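Local coordinates for HTLV-2 integrase catalytic core domain (PDB 6QBT), which forms the catalytic core of a retroviral integrase, the DNA-joining enzyme that probably uses bound magnesium to insert viral DNA into host chromosomes, at residues H8-D13 with L55-L60; T15-K20 with N114-Y119. All coordinates share one frame; numbering follows the deposited sequence.

Interaction 1 (H8-D13 with L55-L60); sequences HIWQGD and LQAISL. With MG (magnesium ion), chain B.
Trp10 NE1, the one polar atom of a side chain otherwise pressed against Ala57 and Ile58, gives its N-H to Asn7 OD1 and has Asp31 OD2 as a second, weak partner. Held there at its pyrrole side, the indole presents its benzo end to helix 47-61. CZ3 lies 3.9 Å from the methyl CB of Ala57, whose small side chain lets the ring come close to the helix. CH2 lies 3.9 Å from Ala57 O and 4.0 Å from Ile58 CG1, both oblique to the ring. The ring swings beside the backbone N, with CG anti to the carbonyl carbon (chi1 -72°), while Ile58 runs across it at about a right angle. Both residues also touch Pro64, and Trp10 packs on Ile67 of the neighbouring strand 66-68, so the broad apolar indole lies between the sheet and helix 47-61, covered on several sides by apolar groups. On the helix, the short side chain of Ser59 turns OG back to Gln56 O of the previous turn, 2.5 Å away and 22° out of the carbonyl plane; Leu60 N reaches the same oxygen at 3.1 Å, so Gln56 O takes two donors. Gln56 OE1 pairs with Ser40 OG, and Ile58 O receives Gln141 NE2 of the second subunit. Further along the strand, Asp13 takes up the magnesium through OD1 at 2.2 Å, with OD2 standing at 3.5 Å, so it binds by one oxygen. Asp70 supplies another ligand. Trp10 is this protein's filling residue beneath helix 47-61; the central strand carrying the first metal-binding aspartate, with helices packed on both sides of the sheet, is the hallmark of the RNase H-like fold and its integrase active site.

Interaction 2 (T15-K20 with N114-Y119); sequences THYKYK and NLLNKY
Strand 9-19 passes helix 104-122 at a distance, with Tyr17 CA and Leu116 CA 9.9 Å apart, so that side chains must bridge the gap between sheet and helix in this RNase H-like core domain. Tyr17 does most of the reaching. Its CG stands anti to the backbone N (chi1 -173°), which sends the ring out from the strand, and Leu116 comes to meet it from the opposite direction. The methyl CD2 of Leu116 sits over one ring face, 3.6 Å from the centroid of Tyr17 and almost on the ring normal, a CH-pi contact for which a branched aliphatic side chain is well suited. Behind it, Leu116 packs on Ala131 and Ile132 of helix 128-142, so the leucine ties the tyrosine into a layer of two helices. The far end of the ring carries the hydroxyl, and the next residue of the helix answers it: Asn117 brings OD1 to the ring edge, in the plane of the ring, with the amide turned 37° from it. Nearby, Lys113 NZ meets His16 O and Thr15 OG1, a second polar link between the same strand and helix. An aromatic face for the leucine and a hydroxyl for the asparagine make tyrosine fit both neighbours at once. The hydroxyl is the donor, Tyr17 OH to Asn117 OD1 at 2.5 Å, shorter than usual, so its exact length is doubtful; OH lies almost on the extension of the CG-OD1 bond of Asn117, at about 177°.

In the fold
Both contacts use strand 9-19, whose successive parts belong first to interaction 1 and then to interaction 2; their centres are 21 Å apart and they do not touch otherwise. They grip opposite faces of the sheet: Trp10 meets helix 47-61, Tyr17 meets helix 104-122. Asp13 lies between Trp10 and Tyr17 on the strand, at the magnesium site it shares with Asp70, and the side chain of Tyr17 is about 13 Å from the ion. The two helices also meet other copies in the trimer. Residues 55-60 pack on Trp137, Thr138 and Leu142 of the second subunit, and Tyr119 of interaction 2 packs on Leu55 of the third subunit.

Interaction 1 (H8-D13 with L55-L60)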
loop_
_atom_site.group_PDB
_atom_site.type_symbol
_atom_site.label_atom_id
_atom_site.label_comp_id
_atom_site.label_asym_id
_atom_site.label_seq_id
_atom_site.Cartn_x
_atom_site.Cartn_y
_atom_site.Cartn_z
ATOM N N HIS A 8 -5.031 -14.744 -14.782
ATOM C CA HIS A 8 -4.774 -15.938 -15.585
ATOM C C HIS A 8 -3.515 -15.679 -16.443
ATOM O O HIS A 8 -2.537 -16.423 -16.340
ATOM C CB HIS A 8 -6.024 -16.336 -16.377
ATOM C CG HIS A 8 -5.846 -17.547 -17.243
ATOM N ND1 HIS A 8 -6.808 -17.960 -18.139
ATOM C CD2 HIS A 8 -4.813 -18.413 -17.389
ATOM C CE1 HIS A 8 -6.384 -19.027 -18.793
ATOM N NE2 HIS A 8 -5.173 -19.322 -18.358
ATOM N N ILE A 9 -3.516 -14.616 -17.249
ATOM C CA ILE A 9 -2.411 -14.343 -18.177
ATOM C C ILE A 9 -2.087 -12.851 -18.177
ATOM O O ILE A 9 -2.967 -12.031 -18.429
ATOM C CB ILE A 9 -2.753 -14.727 -19.641
ATOM C CG1 ILE A 9 -3.155 -16.200 -19.764
ATOM C CG2 ILE A 9 -1.584 -14.368 -20.576
ATOM C CD1 ILE A 9 -3.587 -16.627 -21.160
ATOM N N TRP A 10 -0.833 -12.525 -17.887
ATOM C CA TRP A 10 -0.300 -11.174 -18.015
ATOM C C TRP A 10 0.652 -11.013 -19.208
ATOM O O TRP A 10 1.276 -11.990 -19.651
ATOM C CB TRP A 10 0.503 -10.828 -16.788
ATOM C CG TRP A 10 -0.261 -10.594 -15.556
ATOM C CD1 TRP A 10 -1.589 -10.791 -15.344
ATOM C CD2 TRP A 10 0.285 -10.184 -14.339
ATOM N NE1 TRP A 10 -1.902 -10.499 -14.070
ATOM C CE2 TRP A 10 -0.763 -10.116 -13.418
ATOM C CE3 TRP A 10 1.574 -9.833 -13.929
ATOM C CZ2 TRP A 10 -0.573 -9.703 -12.087
ATOM C CZ3 TRP A 10 1.770 -9.417 -12.607
ATOM C CH2 TRP A 10 0.695 -9.370 -11.699
ATOM N N GLN A 11 0.760 -9.772 -19.695
ATOM C CA GLN A 11 1.777 -9.375 -20.688
ATOM C C GLN A 11 2.721 -8.400 -20.021
ATOM O O GLN A 11 2.269 -7.537 -19.272
ATOM C CB GLN A 11 1.146 -8.636 -21.856
ATOM C CG GLN A 11 0.035 -9.369 -22.558
ATOM C CD GLN A 11 0.476 -9.865 -23.882
ATOM O OE1 GLN A 11 1.545 -10.486 -24.010
ATOM N NE2 GLN A 11 -0.317 -9.566 -24.894
ATOM N N GLY A 12 4.014 -8.521 -20.308
ATOM C CA GLY A 12 5.046 -7.653 -19.709
ATOM C C GLY A 12 6.071 -7.251 -20.740
ATOM O O GLY A 12 6.418 -8.051 -21.608
ATOM N N ASP A 13 6.500 -5.989 -20.680
ATOM C CA ASP A 13 7.629 -5.485 -21.445
ATOM C C ASP A 13 8.222 -4.297 -20.683
ATOM O O ASP A 13 7.603 -3.741 -19.758
ATOM C CB ASP A 13 7.197 -5.080 -22.864
ATOM C CG ASP A 13 8.375 -4.885 -23.840
ATOM O OD1 ASP A 13 9.543 -5.279 -23.600
ATOM O OD2 ASP A 13 8.143 -4.307 -24.903
ATOM N N LEU A 55 7.615 -8.167 -8.543
ATOM C CA LEU A 55 7.076 -8.160 -7.164
ATOM C C LEU A 55 6.183 -6.949 -6.869
ATOM O O LEU A 55 5.179 -7.113 -6.206
ATOM C CB LEU A 55 8.178 -8.235 -6.107
ATOM C CG LEU A 55 8.931 -9.576 -6.087
ATOM C CD1 LEU A 55 10.269 -9.463 -5.350
ATOM C CD2 LEU A 55 8.078 -10.670 -5.473
ATOM N N GLN A 56 6.555 -5.751 -7.325
ATOM C CA GLN A 56 5.669 -4.599 -7.179
ATOM C C GLN A 56 4.319 -4.876 -7.841
ATOM O O GLN A 56 3.278 -4.688 -7.226
ATOM C CB GLN A 56 6.303 -3.336 -7.731
ATOM C CG GLN A 56 7.386 -2.823 -6.800
ATOM C CD GLN A 56 8.322 -1.781 -7.409
ATOM O OE1 GLN A 56 8.445 -1.645 -8.634
ATOM N NE2 GLN A 56 9.000 -1.051 -6.538
ATOM N N ALA A 57 4.354 -5.349 -9.078
ATOM C CA ALA A 57 3.143 -5.725 -9.821
ATOM C C ALA A 57 2.247 -6.756 -9.104
ATOM O O ALA A 57 1.009 -6.609 -9.030
ATOM C CB ALA A 57 3.549 -6.262 -11.181
ATOM N N ILE A 58 2.884 -7.805 -8.606
ATOM C CA ILE A 58 2.188 -8.843 -7.877
ATOM C C ILE A 58 1.606 -8.295 -6.580
ATOM O O ILE A 58 0.458 -8.594 -6.268
ATOM C CB ILE A 58 3.097 -10.056 -7.650
ATOM C CG1 ILE A 58 3.305 -10.771 -9.004
ATOM C CG2 ILE A 58 2.505 -10.999 -6.614
ATOM C CD1 ILE A 58 4.490 -11.729 -9.036
ATOM N N SER A 59 2.327 -7.437 -5.865
ATOM C CA SER A 59 1.730 -6.833 -4.662
ATOM C C SER A 59 0.473 -6.016 -4.954
ATOM O O SER A 59 -0.402 -5.914 -4.127
ATOM C CB SER A 59 2.717 -5.943 -3.925
ATOM O OG SER A 59 3.054 -4.813 -4.708
ATOM N N LEU A 60 0.421 -5.407 -6.122
ATOM C CA LEU A 60 -0.684 -4.552 -6.492
ATOM C C LEU A 60 -1.824 -5.340 -7.133
ATOM O O LEU A 60 -2.987 -5.042 -6.875
ATOM C CB LEU A 60 -0.158 -3.492 -7.452
ATOM C CG LEU A 60 -1.166 -2.471 -7.935
ATOM C CD1 LEU A 60 -1.506 -1.480 -6.824
ATOM C CD2 LEU A 60 -0.597 -1.792 -9.188
HETATM MG MG MG B . 11.515 -5.271 -24.581
#

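Interaction 2 (T15-K20 with N114-Y119)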
loop_
_atom_site.group_PDB
_atom_site.type_symbol
_atom_site.label_atom_id
_atom_site.label_comp_id
_atom_site.label_asym_id
_atom_site.label_seq_id
_atom_site.Cartn_x
_atom_site.Cartn_y
_atom_site.Cartn_z
ATOM N N THR A 15 9.373 -0.481 -21.411
ATOM C CA THR A 15 9.379 0.639 -22.356
ATOM C C THR A 15 10.239 1.771 -21.783
ATOM O O THR A 15 10.508 1.784 -20.602
ATOM C CB THR A 15 7.958 1.124 -22.727
ATOM O OG1 THR A 15 8.068 2.141 -23.730
ATOM C CG2 THR A 15 7.213 1.691 -21.534
ATOM N N HIS A 16 10.662 2.706 -22.624
ATOM C CA HIS A 16 11.642 3.684 -22.231
ATOM C C HIS A 16 10.997 5.045 -22.186
ATOM O O HIS A 16 10.054 5.288 -22.920
ATOM C CB HIS A 16 12.843 3.605 -23.143
ATOM C CG HIS A 16 13.592 2.315 -23.004
ATOM N ND1 HIS A 16 13.275 1.183 -23.731
ATOM C CD2 HIS A 16 14.599 1.956 -22.174
ATOM C CE1 HIS A 16 14.067 0.188 -23.369
ATOM N NE2 HIS A 16 14.879 0.631 -22.426
ATOM N N TYR A 17 11.428 5.881 -21.237
ATOM C CA TYR A 17 10.861 7.221 -21.033
ATOM C C TYR A 17 11.960 8.214 -20.667
ATOM O O TYR A 17 12.545 8.109 -19.599
ATOM C CB TYR A 17 9.785 7.223 -19.960
ATOM C CG TYR A 17 9.101 8.556 -19.864
ATOM C CD1 TYR A 17 8.119 8.919 -20.787
ATOM C CD2 TYR A 17 9.464 9.486 -18.895
ATOM C CE1 TYR A 17 7.497 10.157 -20.731
ATOM C CE2 TYR A 17 8.845 10.732 -18.816
ATOM C CZ TYR A 17 7.861 11.061 -19.734
ATOM O OH TYR A 17 7.240 12.276 -19.668
ATOM N N LYS A 18 12.213 9.164 -21.564
ATOM C CA LYS A 18 13.264 10.165 -21.416
ATOM C C LYS A 18 12.735 11.305 -20.553
ATOM O O LYS A 18 11.703 11.880 -20.866
ATOM C CB LYS A 18 13.685 10.719 -22.788
ATOM C CG LYS A 18 15.146 10.513 -23.147
ATOM C CD LYS A 18 15.622 11.448 -24.253
ATOM C CE LYS A 18 17.140 11.422 -24.313
ATOM N NZ LYS A 18 17.656 12.371 -25.329
ATOM N N TYR A 19 13.419 11.615 -19.460
ATOM C CA TYR A 19 13.051 12.749 -18.608
ATOM C C TYR A 19 14.356 13.339 -18.098
ATOM O O TYR A 19 15.165 12.630 -17.495
ATOM C CB TYR A 19 12.136 12.300 -17.449
ATOM C CG TYR A 19 11.798 13.374 -16.410
ATOM C CD1 TYR A 19 10.866 14.401 -16.683
ATOM C CD2 TYR A 19 12.405 13.367 -15.140
ATOM C CE1 TYR A 19 10.554 15.383 -15.716
ATOM C CE2 TYR A 19 12.103 14.330 -14.169
ATOM C CZ TYR A 19 11.178 15.332 -14.452
ATOM O OH TYR A 19 10.899 16.279 -13.479
ATOM N N LYS A 20 14.557 14.622 -18.382
ATOM C CA LYS A 20 15.750 15.364 -17.997
ATOM C C LYS A 20 17.041 14.670 -18.427
ATOM O O LYS A 20 17.945 14.474 -17.630
ATOM C CB LYS A 20 15.726 15.632 -16.493
ATOM C CG LYS A 20 14.465 16.360 -16.093
ATOM C CD LYS A 20 14.583 17.080 -14.775
ATOM C CE LYS A 20 13.508 18.152 -14.727
ATOM N NZ LYS A 20 13.579 18.927 -13.472
ATOM N N ASN A 114 0.850 9.285 -21.765
ATOM C CA ASN A 114 0.002 10.479 -21.855
ATOM C C ASN A 114 -0.404 10.988 -20.471
ATOM O O ASN A 114 -0.397 12.198 -20.252
ATOM C CB ASN A 114 -1.231 10.262 -22.731
ATOM C CG ASN A 114 -0.924 10.380 -24.223
ATOM O OD1 ASN A 114 0.220 10.221 -24.680
ATOM N ND2 ASN A 114 -1.951 10.658 -24.995
ATOM N N LEU A 115 -0.731 10.086 -19.535
ATOM C CA LEU A 115 -1.090 10.511 -18.179
ATOM C C LEU A 115 0.136 11.065 -17.447
ATOM O O LEU A 115 0.056 12.124 -16.799
ATOM C CB LEU A 115 -1.721 9.364 -17.378
ATOM C CG LEU A 115 -3.188 9.073 -17.724
ATOM C CD1 LEU A 115 -3.607 7.725 -17.149
ATOM C CD2 LEU A 115 -4.113 10.203 -17.265
ATOM N N LEU A 116 1.259 10.366 -17.582
ATOM C CA LEU A 116 2.542 10.808 -17.035
ATOM C C LEU A 116 2.930 12.225 -17.508
ATOM O O LEU A 116 3.303 13.079 -16.690
ATOM C CB LEU A 116 3.622 9.799 -17.431
ATOM C CG LEU A 116 5.043 9.860 -16.899
ATOM C CD1 LEU A 116 5.069 9.668 -15.395
ATOM C CD2 LEU A 116 5.848 8.751 -17.543
ATOM N N ASN A 117 2.817 12.486 -18.808
ATOM C CA ASN A 117 3.073 13.835 -19.337
ATOM C C ASN A 117 2.122 14.893 -18.786
ATOM O O ASN A 117 2.541 16.004 -18.457
ATOM C CB ASN A 117 3.006 13.852 -20.865
ATOM C CG ASN A 117 4.143 13.079 -21.509
ATOM O OD1 ASN A 117 5.193 12.861 -20.907
ATOM N ND2 ASN A 117 3.942 12.664 -22.737
ATOM N N LYS A 118 0.848 14.548 -18.673
ATOM C CA LYS A 118 -0.138 15.486 -18.172
ATOM C C LYS A 118 0.185 15.836 -16.722
ATOM O O LYS A 118 0.214 17.004 -16.356
ATOM C CB LYS A 118 -1.519 14.891 -18.294
ATOM C CG LYS A 118 -2.637 15.869 -17.952
ATOM C CD LYS A 118 -3.658 15.240 -16.993
ATOM C CE LYS A 118 -4.625 16.267 -16.401
ATOM N NZ LYS A 118 -5.008 15.839 -15.015
ATOM N N TYR A 119 0.471 14.825 -15.902
ATOM C CA TYR A 119 0.824 15.079 -14.502
ATOM C C TYR A 119 2.149 15.855 -14.328
ATOM O O TYR A 119 2.283 16.644 -13.382
ATOM C CB TYR A 119 0.822 13.774 -13.674
ATOM C CG TYR A 119 -0.577 13.291 -13.337
ATOM C CD1 TYR A 119 -1.451 14.078 -12.562
ATOM C CD2 TYR A 119 -1.033 12.046 -13.782
ATOM C CE1 TYR A 119 -2.734 13.638 -12.261
ATOM C CE2 TYR A 119 -2.315 11.604 -13.489
ATOM C CZ TYR A 119 -3.159 12.401 -12.733
ATOM O OH TYR A 119 -4.423 11.935 -12.462
#